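Local coordinates for protein 5'-tyrosyl-DNA phosphodiesterase (PDB 4FVA) that belongs to the endonuclease/exonuclease/phosphatase family of the DNase I-like clan and carries a bound magnesium ion, at residues Leu127-Glu132 and Asp165-Asp170. Sequence-based numbering, arbitrary orientation.
Sequences LESTRE and DLNLRD. With MLI (malonate ion), chain G; EDO (1,2-ethanediol), chain I.
The side-chain amide of Asn167 reaches across to Leu127 and uses both hydrogens of ND2. One goes to Leu127 O at 3.0 Å, in a nearly straight bond (163°) that lies in the amide plane; the other goes to O8 of a malonate ion, also 3.0 Å from ND2. Ser129 OG donates to the same O8 over a short 2.5 Å, and His126 also binds the malonate, which is probably from the crystallisation liquor; the grouping is consistent with an anion site. The amide oxygen is served by a water that makes a weak bond to Asn167 OD1, accepts from Thr130 N at 2.9 Å and is weakly bound by Arg169 NH2. Bends at chi2 and chi3 curl Arg169 back over its own loop, where NH2 donates to Asn167 O at 3.2 Å and NE adds a weak bond to the same oxygen. Further in, Leu127 N donates to Asp165 O at 2.9 Å, while Leu127 and Leu166 lie side by side, CD1 of Leu127 4.0 Å from CB of Leu166. Asp165 OD2 is held by Asn20, and the Asp165 side chain lies about 7 Å from the bound magnesium ion. Asp165, Leu166 and Asn167 belong to the Gly-Asp-x-Asn motif of the DNase I-like fold. The contact joins the loops after parallel neighbouring strands 118-126 and 159-163, with helix 134-154 against Leu127, Asn167 and Arg169, and strand 212-221 against Asp165, Leu166 and Arg169.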
loop_
_atom_site.group_PDB
_atom_site.type_symbol
_atom_site.label_atom_id
_atom_site.label_comp_id
_atom_site.label_asym_id
_atom_site.label_seq_id
_atom_site.Cartn_x
_atom_site.Cartn_y
_atom_site.Cartn_z
ATOM N N LEU A 127 -4.781 7.185 -4.209
ATOM C CA LEU A 127 -4.968 8.393 -5.024
ATOM C C LEU A 127 -6.287 8.396 -5.804
ATOM O O LEU A 127 -6.868 7.336 -6.061
ATOM C CB LEU A 127 -3.780 8.607 -5.969
ATOM C CG LEU A 127 -2.427 8.764 -5.260
ATOM C CD1 LEU A 127 -1.330 9.176 -6.258
ATOM C CD2 LEU A 127 -2.541 9.748 -4.095
ATOM N N GLU A 128 -6.754 9.589 -6.183
ATOM C CA GLU A 128 -8.052 9.732 -6.840
ATOM C C GLU A 128 -8.271 8.686 -7.934
ATOM O O GLU A 128 -7.370 8.370 -8.717
ATOM C CB GLU A 128 -8.227 11.152 -7.403
ATOM C CG GLU A 128 -9.667 11.689 -7.351
ATOM C CD GLU A 128 -10.078 12.185 -5.968
ATOM O OE1 GLU A 128 -9.260 12.120 -5.014
ATOM O OE2 GLU A 128 -11.225 12.661 -5.828
ATOM N N SER A 129 -9.477 8.129 -7.960
ATOM C CA SER A 129 -9.820 7.007 -8.836
ATOM C C SER A 129 -10.371 7.469 -10.201
ATOM O O SER A 129 -10.948 8.562 -10.311
ATOM C CB SER A 129 -10.850 6.112 -8.135
ATOM O OG SER A 129 -10.437 5.751 -6.816
ATOM N N THR A 130 -10.197 6.609 -11.208
ATOM C CA THR A 130 -10.732 6.726 -12.583
ATOM C C THR A 130 -9.964 7.649 -13.516
ATOM O O THR A 130 -9.317 8.603 -13.092
ATOM C CB THR A 130 -12.229 7.107 -12.655
ATOM O OG1 THR A 130 -12.372 8.537 -12.599
ATOM C CG2 THR A 130 -13.016 6.439 -11.530
ATOM N N ARG A 131 -10.080 7.352 -14.803
ATOM C CA ARG A 131 -9.447 8.121 -15.859
ATOM C C ARG A 131 -9.797 9.598 -15.767
ATOM O O ARG A 131 -8.938 10.454 -15.958
ATOM C CB ARG A 131 -9.881 7.548 -17.215
ATOM C CG ARG A 131 -9.436 8.328 -18.445
ATOM C CD ARG A 131 -7.924 8.491 -18.558
ATOM N NE ARG A 131 -7.577 9.206 -19.788
ATOM C CZ ARG A 131 -7.605 10.530 -19.929
ATOM N NH1 ARG A 131 -7.960 11.307 -18.912
ATOM N NH2 ARG A 131 -7.277 11.079 -21.092
ATOM N N GLU A 132 -11.056 9.893 -15.469
ATOM C CA GLU A 132 -11.535 11.275 -15.415
ATOM C C GLU A 132 -10.802 12.140 -14.391
ATOM O O GLU A 132 -10.741 13.367 -14.523
ATOM C CB GLU A 132 -13.031 11.296 -15.113
ATOM C CG GLU A 132 -13.854 10.488 -16.102
ATOM C CD GLU A 132 -15.081 9.865 -15.469
ATOM O OE1 GLU A 132 -14.985 8.705 -15.008
ATOM O OE2 GLU A 132 -16.138 10.536 -15.434
ATOM N N ASP A 165 -2.355 2.313 -3.284
ATOM C CA ASP A 165 -3.049 2.246 -4.555
ATOM C C ASP A 165 -2.964 3.618 -5.182
ATOM O O ASP A 165 -3.699 4.519 -4.789
ATOM C CB ASP A 165 -4.509 1.845 -4.362
ATOM C CG ASP A 165 -5.259 1.724 -5.685
ATOM O OD1 ASP A 165 -4.678 2.073 -6.739
ATOM O OD2 ASP A 165 -6.434 1.298 -5.668
ATOM N N LEU A 166 -2.028 3.801 -6.109
ATOM C CA LEU A 166 -1.817 5.123 -6.706
ATOM C C LEU A 166 -2.662 5.349 -7.978
ATOM O O LEU A 166 -2.687 6.460 -8.523
ATOM C CB LEU A 166 -0.328 5.370 -6.983
ATOM C CG LEU A 166 0.628 5.058 -5.826
ATOM C CD1 LEU A 166 2.057 5.494 -6.151
ATOM C CD2 LEU A 166 0.135 5.747 -4.547
ATOM N N ASN A 167 -3.340 4.304 -8.453
ATOM C CA ASN A 167 -4.239 4.448 -9.604
ATOM C C ASN A 167 -3.575 5.054 -10.831
ATOM O O ASN A 167 -4.235 5.726 -11.635
ATOM C CB ASN A 167 -5.477 5.263 -9.228
ATOM C CG ASN A 167 -6.593 4.394 -8.679
ATOM O OD1 ASN A 167 -6.906 3.347 -9.248
ATOM N ND2 ASN A 167 -7.175 4.807 -7.555
ATOM N N LEU A 168 -2.276 4.802 -10.975
ATOM C CA LEU A 168 -1.466 5.452 -12.003
ATOM C C LEU A 168 -1.481 4.733 -13.341
ATOM O O LEU A 168 -1.518 3.498 -13.401
ATOM C CB LEU A 168 -0.002 5.589 -11.541
ATOM C CG LEU A 168 0.370 6.629 -10.472
ATOM C CD1 LEU A 168 1.845 6.491 -10.024
ATOM C CD2 LEU A 168 0.071 8.055 -10.939
ATOM N N ARG A 169 -1.482 5.520 -14.413
ATOM C CA ARG A 169 -0.983 5.051 -15.700
ATOM C C ARG A 169 0.450 5.603 -15.754
ATOM O O ARG A 169 0.700 6.697 -15.244
ATOM C CB ARG A 169 -1.843 5.605 -16.833
ATOM C CG ARG A 169 -3.175 6.223 -16.370
ATOM C CD ARG A 169 -4.271 5.185 -16.125
ATOM N NE ARG A 169 -4.968 5.392 -14.853
ATOM C CZ ARG A 169 -6.250 5.093 -14.633
ATOM N NH1 ARG A 169 -6.993 4.582 -15.608
ATOM N NH2 ARG A 169 -6.797 5.312 -13.436
ATOM N N ASP A 170 1.398 4.864 -16.329
ATOM C CA ASP A 170 2.812 5.283 -16.262
ATOM C C ASP A 170 3.113 6.713 -16.741
ATOM O O ASP A 170 4.004 7.378 -16.203
ATOM C CB ASP A 170 3.728 4.284 -16.972
ATOM C CG ASP A 170 4.277 3.230 -16.021
ATOM O OD1 ASP A 170 5.217 3.560 -15.261
ATOM O OD2 ASP A 170 3.776 2.085 -16.025
HETATM C C1 MLI G . -11.870 2.534 -6.233
HETATM C C2 MLI G . -12.757 1.381 -6.542
HETATM C C3 MLI G . -10.454 2.308 -6.639
HETATM O O6 MLI G . -13.365 1.315 -7.643
HETATM O O7 MLI G . -12.925 0.484 -5.676
HETATM O O8 MLI G . -9.722 3.324 -6.802
HETATM O O9 MLI G . -10.008 1.134 -6.793
HETATM C C1 EDO I . -10.108 3.537 -15.208
HETATM O O1 EDO I . -11.237 4.233 -15.754
HETATM C C2 EDO I . -9.989 2.140 -15.817
HETATM O O2 EDO I . -11.221 1.778 -16.457
HETATM O O HOH W 1 -8.578 4.216 -11.306
#